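Local structure of N-glycosylase/DNA lyase (Methanocaldococcus jannaschii, 3FHF) at residues I52-F57 and H90-R96; A59-I63 and G210-K214. The protein is an all-helical DNA glycosylase and lyase of the helix-hairpin-helix superfamily. All blocks are in the same frame, centred on the assembly; numbering follows the deposited sequence.

Interaction 1: residues I52-F57 and H90-R96; sequences ILTANF and HRFYRKR
R96 and H90, at the start of helix 93-103 and in the type I turn H90-Y93 before it, meet the end of helix 41-54 and the type II turn T54-F57 that follows. R96 NH1 and NH2 both donate hydrogen bonds to A55 O, an end-on grip of two nitrogens on one oxygen. R96 NH1 lies 2.9 Å from A55 O, in the carbonyl plane and on a lone pair. R96 NH2 lies 3.2 Å from the same A55 O but stands above that plane. The R96 chain bends at chi2 (-52°), and its CD passes I52 CG2. F92 CB lies over one face of the guanidinium.

H90 is held at both ring nitrogens. H90 NE2 donates in the ring plane to L53 O at 3.0 Å. H90 ND1 accepts from F92 N, also at 3.0 Å. Together these bonds fix the ring rotation. H90 and F57 form an offset stack, with centroids 4.7 Å apart and planes at 23°. L53 CD2 packs on R96 CB at 3.8 Å. At the outer side, N56 CB touches F92 CE1. A water joins N56 O to R91 N and NE.

The contact ties the end of helix 41-54 to the start of helix 93-103. L53 and F57 also lean on I65 of helix 59-69, and Y93 packs on helix 78-87.

Interaction 2: residues A59-I63 and G210-K214; sequences AEGGI and GKVLK
K211 NZ donates to E60 OE2 at 2.6 Å, in a salt bridge between the C-terminal tail and the first turn of helix 59-69. K211 NZ comes from above the carboxylate plane, 43° out of it, and also lies 3.0 Å from E60 OE1. The two side chains cross at about a right angle. A bend at chi3 (-64°) in K211 turns its amine to the acid.

Two residues on from K211, L213 turns its side chain to the helix. L213 CD1 meets E60 CG at 3.5 Å and A59 CB at 4.0 Å. One methyl therefore fits against both residues, close to the aliphatic part of the acid. A59 CB also rests on the final carboxylate, 3.5 Å from K214 O.

K214 makes the last touch. With chi1 at 74°, its long straight chain runs obliquely past I63, and K214 CE comes to 4.0 Å from I63 CG1. The K214 amine continues beyond to a salt bridge with E47 and a hydrogen bond to Q66, and it makes a cation-pi contact with F50. The other carboxylate oxygen, OXT, accepts hydrogen bonds from H140 and N144.

The tail follows helix 197-209 and closes the chain against the start of helix 59-69, far away in sequence. Its last residues lie among helices 22-34, 41-54, 59-69 and 135-144, with V212 packed on I25 and I26 of helix 22-34 and K214 on F33 of the same helix.

How the interactions relate
Helices 41-54 and 59-69 are consecutive: interaction 1 uses the end of helix 41-54 and the turn after it, interaction 2 the start of helix 59-69. They touch directly, F57 CE2 lying 3.5 Å from G62 N, with centres about 16 Å apart. Interaction 1 is partly buried and links parts of the chain that are fairly near in sequence. It relies on backbone carbonyls held by side-chain nitrogens, plus ring stacking. Interaction 2 is a surface contact between segments at least 147 residues apart. It relies on one ion pair between side chains and on aliphatic packing. It buries less area, 276 against 461 Å², and brings the chain's end against helix 59-69, on which L53 and F57 of interaction 1 also pack.

Interaction 1: residues I52-F57 and H90-R96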
ATOM      1  N   ILE A  52       2.625   1.282   8.499  1.00 21.96           N
ATOM      2  CA  ILE A  52       1.947   1.754   9.702  1.00 22.51           C
ATOM      3  C   ILE A  52       2.072   3.278   9.776  1.00 21.32           C
ATOM      4  O   ILE A  52       1.175   3.965  10.262  1.00 21.02           O
ATOM      5  CB  ILE A  52       2.568   1.151  10.978  1.00 22.43           C
ATOM      6  CG1 ILE A  52       2.161  -0.313  11.117  1.00 23.27           C
ATOM      7  CG2 ILE A  52       2.124   1.948  12.206  1.00 25.52           C
ATOM      8  CD1 ILE A  52       2.730  -0.995  12.355  1.00 24.57           C
ATOM      9  N   LEU A  53       3.189   3.801   9.278  1.00 21.27           N
ATOM     10  CA  LEU A  53       3.447   5.239   9.305  1.00 21.61           C
ATOM     11  C   LEU A  53       2.803   6.054   8.177  1.00 24.15           C
ATOM     12  O   LEU A  53       2.631   7.268   8.314  1.00 23.47           O
ATOM     13  CB  LEU A  53       4.957   5.494   9.281  1.00 20.89           C
ATOM     14  CG  LEU A  53       5.798   4.955  10.436  1.00 20.21           C
ATOM     15  CD1 LEU A  53       7.272   5.189  10.124  1.00 22.48           C
ATOM     16  CD2 LEU A  53       5.405   5.655  11.743  1.00 20.78           C
ATOM     17  N   THR A  54       2.454   5.390   7.076  1.00 22.89           N
ATOM     18  CA  THR A  54       1.862   6.048   5.907  1.00 27.37           C
ATOM     19  C   THR A  54       0.652   6.953   6.155  1.00 28.49           C
ATOM     20  O   THR A  54       0.597   8.070   5.637  1.00 28.20           O
ATOM     21  CB  THR A  54       1.467   5.002   4.827  1.00 28.07           C
ATOM     22  OG1 THR A  54       2.651   4.392   4.299  1.00 28.75           O
ATOM     23  CG2 THR A  54       0.692   5.660   3.690  1.00 30.26           C
ATOM     24  N   ALA A  55      -0.318   6.469   6.927  0.75 29.34           N
ATOM     25  CA  ALA A  55      -1.524   7.243   7.213  0.75 31.80           C
ATOM     26  C   ALA A  55      -1.218   8.643   7.735  0.75 32.14           C
ATOM     27  O   ALA A  55      -0.467   8.807   8.697  0.75 31.70           O
ATOM     28  CB  ALA A  55      -2.396   6.494   8.216  0.75 32.80           C
ATOM     29  N   ASN A  56      -1.805   9.648   7.090  0.75 33.25           N
ATOM     30  CA  ASN A  56      -1.617  11.045   7.477  0.75 34.03           C
ATOM     31  C   ASN A  56      -0.166  11.463   7.307  0.75 34.09           C
ATOM     32  O   ASN A  56       0.340  12.288   8.066  0.75 35.16           O
ATOM     33  CB  ASN A  56      -2.029  11.247   8.939  0.75 34.60           C
ATOM     34  CG  ASN A  56      -3.439  10.779   9.216  0.75 36.75           C
ATOM     35  OD1 ASN A  56      -4.408  11.338   8.696  0.75 38.37           O
ATOM     36  ND2 ASN A  56      -3.567   9.743  10.038  0.75 37.06           N
ATOM     37  N   PHE A  57       0.504  10.902   6.307  0.75 33.04           N
ATOM     38  CA  PHE A  57       1.905  11.224   6.081  0.75 31.73           C
ATOM     39  C   PHE A  57       2.233  11.175   4.591  0.75 32.59           C
ATOM     40  O   PHE A  57       1.340  11.212   3.745  0.75 32.64           O
ATOM     41  CB  PHE A  57       2.779  10.234   6.860  0.75 31.73           C
ATOM     42  CG  PHE A  57       4.128  10.774   7.248  0.75 30.72           C
ATOM     43  CD1 PHE A  57       4.242  11.996   7.905  0.75 31.10           C
ATOM     44  CD2 PHE A  57       5.284  10.044   6.989  0.75 31.10           C
ATOM     45  CE1 PHE A  57       5.489  12.484   8.298  0.75 30.18           C
ATOM     46  CE2 PHE A  57       6.536  10.525   7.379  0.75 30.37           C
ATOM     47  CZ  PHE A  57       6.636  11.747   8.034  0.75 29.59           C
ATOM     48  N   HIS A  90       6.367  13.333  12.203  1.00 38.73           N
ATOM     49  CA  HIS A  90       5.087  12.636  12.240  1.00 37.96           C
ATOM     50  C   HIS A  90       4.181  13.192  13.334  1.00 38.31           C
ATOM     51  O   HIS A  90       4.562  13.247  14.503  1.00 38.85           O
ATOM     52  CB  HIS A  90       5.289  11.134  12.448  1.00 37.06           C
ATOM     53  CG  HIS A  90       4.182  10.299  11.881  1.00 37.25           C
ATOM     54  ND1 HIS A  90       2.871  10.419  12.294  1.00 36.92           N
ATOM     55  CD2 HIS A  90       4.184   9.358  10.906  1.00 36.83           C
ATOM     56  CE1 HIS A  90       2.115   9.588  11.598  1.00 36.96           C
ATOM     57  NE2 HIS A  90       2.887   8.933  10.749  1.00 36.68           N
ATOM     58  N   ARG A  91       2.975  13.592  12.945  1.00 38.22           N
ATOM     59  CA  ARG A  91       2.016  14.157  13.886  1.00 38.95           C
ATOM     60  C   ARG A  91       1.416  13.136  14.847  1.00 38.05           C
ATOM     61  O   ARG A  91       0.984  13.495  15.939  1.00 38.03           O
ATOM     62  CB  ARG A  91       0.894  14.863  13.127  1.00 39.67           C
ATOM     63  CG  ARG A  91       1.358  16.050  12.302  1.00 43.60           C
ATOM     64  CD  ARG A  91       0.196  16.641  11.526  1.00 46.27           C
ATOM     65  NE  ARG A  91      -0.354  15.673  10.582  1.00 49.53           N
ATOM     66  CZ  ARG A  91      -1.520  15.810   9.960  1.00 50.43           C
ATOM     67  NH1 ARG A  91      -2.271  16.879  10.185  1.00 51.16           N
ATOM     68  NH2 ARG A  91      -1.933  14.878   9.111  1.00 50.72           N
ATOM     69  N   PHE A  92       1.381  11.868  14.448  1.00 37.55           N
ATOM     70  CA  PHE A  92       0.825  10.831  15.313  1.00 36.27           C
ATOM     71  C   PHE A  92       1.910   9.949  15.919  1.00 36.27           C
ATOM     72  O   PHE A  92       1.708   8.749  16.116  1.00 34.62           O
ATOM     73  CB  PHE A  92      -0.170   9.961  14.537  1.00 36.39           C
ATOM     74  CG  PHE A  92      -1.368  10.717  14.033  1.00 37.11           C
ATOM     75  CD1 PHE A  92      -1.280  11.514  12.896  1.00 37.61           C
ATOM     76  CD2 PHE A  92      -2.578  10.664  14.721  1.00 38.15           C
ATOM     77  CE1 PHE A  92      -2.380  12.252  12.452  1.00 38.47           C
ATOM     78  CE2 PHE A  92      -3.683  11.399  14.286  1.00 38.08           C
ATOM     79  CZ  PHE A  92      -3.581  12.194  13.150  1.00 36.83           C
ATOM     80  N   TYR A  93       3.049  10.557  16.236  1.00 35.10           N
ATOM     81  CA  TYR A  93       4.177   9.831  16.805  1.00 36.59           C
ATOM     82  C   TYR A  93       3.820   8.911  17.968  1.00 36.57           C
ATOM     83  O   TYR A  93       4.338   7.799  18.065  1.00 37.68           O
ATOM     84  CB  TYR A  93       5.278  10.808  17.245  1.00 38.25           C
ATOM     85  CG  TYR A  93       4.849  11.856  18.258  1.00 39.39           C
ATOM     86  CD1 TYR A  93       4.036  12.930  17.886  1.00 40.37           C
ATOM     87  CD2 TYR A  93       5.280  11.787  19.584  1.00 39.73           C
ATOM     88  CE1 TYR A  93       3.665  13.912  18.809  1.00 40.35           C
ATOM     89  CE2 TYR A  93       4.916  12.762  20.515  1.00 40.57           C
ATOM     90  CZ  TYR A  93       4.110  13.819  20.120  1.00 40.61           C
ATOM     91  OH  TYR A  93       3.752  14.782  21.036  1.00 42.08           O
ATOM     92  N   ARG A  94       2.934   9.365  18.845  1.00 36.52           N
ATOM     93  CA  ARG A  94       2.538   8.569  19.999  1.00 37.44           C
ATOM     94  C   ARG A  94       1.835   7.259  19.622  1.00 36.88           C
ATOM     95  O   ARG A  94       2.282   6.178  20.009  1.00 36.57           O
ATOM     96  CB  ARG A  94       1.645   9.405  20.920  1.00 39.80           C
ATOM     97  CG  ARG A  94       1.255   8.718  22.217  1.00 42.94           C
ATOM     98  CD  ARG A  94       0.585   9.706  23.165  1.00 46.89           C
ATOM     99  NE  ARG A  94      -0.515  10.420  22.520  1.00 49.21           N
ATOM    100  CZ  ARG A  94      -1.632   9.841  22.088  1.00 50.22           C
ATOM    101  NH1 ARG A  94      -1.804   8.533  22.236  1.00 49.66           N
ATOM    102  NH2 ARG A  94      -2.577  10.569  21.504  1.00 50.70           N
ATOM    103  N   LYS A  95       0.740   7.352  18.872  1.00 35.74           N
ATOM    104  CA  LYS A  95      -0.000   6.160  18.455  1.00 34.86           C
ATOM    105  C   LYS A  95       0.825   5.208  17.590  1.00 33.66           C
ATOM    106  O   LYS A  95       0.824   3.995  17.814  1.00 32.80           O
ATOM    107  CB  LYS A  95      -1.256   6.550  17.673  1.00 37.55           C
ATOM    108  CG  LYS A  95      -2.397   7.099  18.505  1.00 40.42           C
ATOM    109  CD  LYS A  95      -3.594   7.380  17.608  1.00 42.01           C
ATOM    110  CE  LYS A  95      -4.751   7.980  18.379  1.00 44.44           C
ATOM    111  NZ  LYS A  95      -5.899   8.270  17.475  1.00 46.26           N
ATOM    112  N   ARG A  96       1.522   5.756  16.596  1.00 30.52           N
ATOM    113  CA  ARG A  96       2.325   4.934  15.699  1.00 30.19           C
ATOM    114  C   ARG A  96       3.447   4.203  16.429  1.00 29.83           C
ATOM    115  O   ARG A  96       3.745   3.048  16.122  1.00 29.36           O
ATOM    116  CB  ARG A  96       2.890   5.786  14.557  1.00 27.27           C
ATOM    117  CG  ARG A  96       1.824   6.545  13.768  1.00 27.86           C
ATOM    118  CD  ARG A  96       0.693   5.624  13.289  1.00 27.95           C
ATOM    119  NE  ARG A  96      -0.474   6.395  12.860  1.00 28.63           N
ATOM    120  CZ  ARG A  96      -0.569   7.042  11.703  1.00 30.83           C
ATOM    121  NH1 ARG A  96       0.430   7.003  10.830  1.00 27.82           N
ATOM    122  NH2 ARG A  96      -1.651   7.764  11.433  1.00 31.22           N
TER
HETATM  123  O   HOH W   1       1.880  13.742  10.262  1.00 44.61           O

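Interaction 2: residues A59-I63 and G210-K214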
ATOM      1  N   ALA A  59       4.755   9.219   1.494  0.75 30.44           N
ATOM      2  CA  ALA A  59       5.570   8.057   1.164  0.75 30.80           C
ATOM      3  C   ALA A  59       7.026   8.474   1.256  0.75 30.81           C
ATOM      4  O   ALA A  59       7.870   7.750   1.778  0.75 29.15           O
ATOM      5  CB  ALA A  59       5.256   7.574  -0.247  0.75 28.74           C
ATOM      6  N   GLU A  60       7.306   9.664   0.745  0.75 32.63           N
ATOM      7  CA  GLU A  60       8.653  10.200   0.753  0.75 35.45           C
ATOM      8  C   GLU A  60       9.098  10.393   2.198  1.00 35.29           C
ATOM      9  O   GLU A  60      10.257  10.154   2.535  1.00 35.34           O
ATOM     10  CB  GLU A  60       8.661  11.510  -0.033  1.00 38.90           C
ATOM     11  CG  GLU A  60       7.821  11.380  -1.303  1.00 43.04           C
ATOM     12  CD  GLU A  60       7.920  12.564  -2.233  1.00 45.96           C
ATOM     13  OE1 GLU A  60       8.992  12.753  -2.849  1.00 47.11           O
ATOM     14  OE2 GLU A  60       6.920  13.303  -2.351  1.00 49.15           O
ATOM     15  N   GLY A  61       8.162  10.801   3.051  1.00 33.59           N
ATOM     16  CA  GLY A  61       8.473  10.988   4.455  1.00 34.85           C
ATOM     17  C   GLY A  61       8.696   9.640   5.116  1.00 34.57           C
ATOM     18  O   GLY A  61       9.588   9.480   5.949  1.00 36.38           O
ATOM     19  N   GLY A  62       7.877   8.663   4.742  1.00 32.87           N
ATOM     20  CA  GLY A  62       8.019   7.334   5.298  1.00 31.40           C
ATOM     21  C   GLY A  62       9.360   6.751   4.909  1.00 31.54           C
ATOM     22  O   GLY A  62      10.047   6.154   5.737  1.00 31.64           O
ATOM     23  N   ILE A  63       9.740   6.925   3.646  1.00 30.69           N
ATOM     24  CA  ILE A  63      11.014   6.408   3.169  1.00 30.99           C
ATOM     25  C   ILE A  63      12.182   6.989   3.955  1.00 32.42           C
ATOM     26  O   ILE A  63      13.146   6.278   4.244  1.00 33.85           O
ATOM     27  CB  ILE A  63      11.233   6.710   1.669  1.00 29.45           C
ATOM     28  CG1 ILE A  63      10.187   5.971   0.831  1.00 29.03           C
ATOM     29  CG2 ILE A  63      12.630   6.279   1.253  1.00 28.61           C
ATOM     30  CD1 ILE A  63      10.272   6.256  -0.652  1.00 29.51           C
ATOM     31  N   GLY A 210       2.668  12.135 -11.495  1.00 14.20           N
ATOM     32  CA  GLY A 210       3.833  12.145 -12.361  1.00 14.01           C
ATOM     33  C   GLY A 210       5.024  11.510 -11.667  1.00 14.37           C
ATOM     34  O   GLY A 210       6.150  11.564 -12.164  1.00 15.40           O
ATOM     35  N   LYS A 211       4.786  10.904 -10.511  1.00 14.02           N
ATOM     36  CA  LYS A 211       5.864  10.259  -9.772  1.00 16.61           C
ATOM     37  C   LYS A 211       5.596   8.775  -9.556  1.00 15.80           C
ATOM     38  O   LYS A 211       4.462   8.322  -9.653  1.00 14.93           O
ATOM     39  CB  LYS A 211       6.064  10.942  -8.415  1.00 17.60           C
ATOM     40  CG  LYS A 211       6.285  12.436  -8.529  1.00 21.95           C
ATOM     41  CD  LYS A 211       7.021  13.004  -7.329  1.00 27.40           C
ATOM     42  CE  LYS A 211       6.247  12.866  -6.036  1.00 30.90           C
ATOM     43  NZ  LYS A 211       6.978  13.556  -4.921  1.00 30.49           N
ATOM     44  N   VAL A 212       6.658   8.030  -9.265  1.00 14.65           N
ATOM     45  CA  VAL A 212       6.568   6.599  -9.002  1.00 15.01           C
ATOM     46  C   VAL A 212       7.299   6.310  -7.687  1.00 16.23           C
ATOM     47  O   VAL A 212       8.523   6.184  -7.657  1.00 14.47           O
ATOM     48  CB  VAL A 212       7.218   5.776 -10.127  1.00 15.70           C
ATOM     49  CG1 VAL A 212       7.174   4.293  -9.772  1.00 17.42           C
ATOM     50  CG2 VAL A 212       6.484   6.017 -11.444  1.00 14.54           C
ATOM     51  N   LEU A 213       6.544   6.209  -6.599  1.00 16.03           N
ATOM     52  CA  LEU A 213       7.140   5.948  -5.289  1.00 17.76           C
ATOM     53  C   LEU A 213       6.810   4.527  -4.831  1.00 18.32           C
ATOM     54  O   LEU A 213       7.125   3.561  -5.529  1.00 19.70           O
ATOM     55  CB  LEU A 213       6.627   6.988  -4.281  1.00 17.75           C
ATOM     56  CG  LEU A 213       6.905   8.456  -4.642  1.00 20.45           C
ATOM     57  CD1 LEU A 213       6.232   9.377  -3.632  1.00 20.62           C
ATOM     58  CD2 LEU A 213       8.408   8.708  -4.658  1.00 22.36           C
ATOM     59  N   LYS A 214       6.191   4.395  -3.660  1.00 18.47           N
ATOM     60  CA  LYS A 214       5.804   3.083  -3.127  1.00 17.83           C
ATOM     61  C   LYS A 214       4.811   3.276  -1.982  1.00 17.71           C
ATOM     62  O   LYS A 214       4.489   4.451  -1.701  1.00 18.06           O
ATOM     63  CB  LYS A 214       7.027   2.308  -2.620  1.00 20.06           C
ATOM     64  CG  LYS A 214       7.607   2.813  -1.306  1.00 22.87           C
ATOM     65  CD  LYS A 214       8.612   1.821  -0.733  1.00 23.08           C
ATOM     66  CE  LYS A 214       9.004   2.202   0.689  1.00 24.65           C
ATOM     67  NZ  LYS A 214       9.875   1.189   1.341  1.00 23.10           N
ATOM     68  OXT LYS A 214       4.362   2.272  -1.390  1.00 16.16           O
TER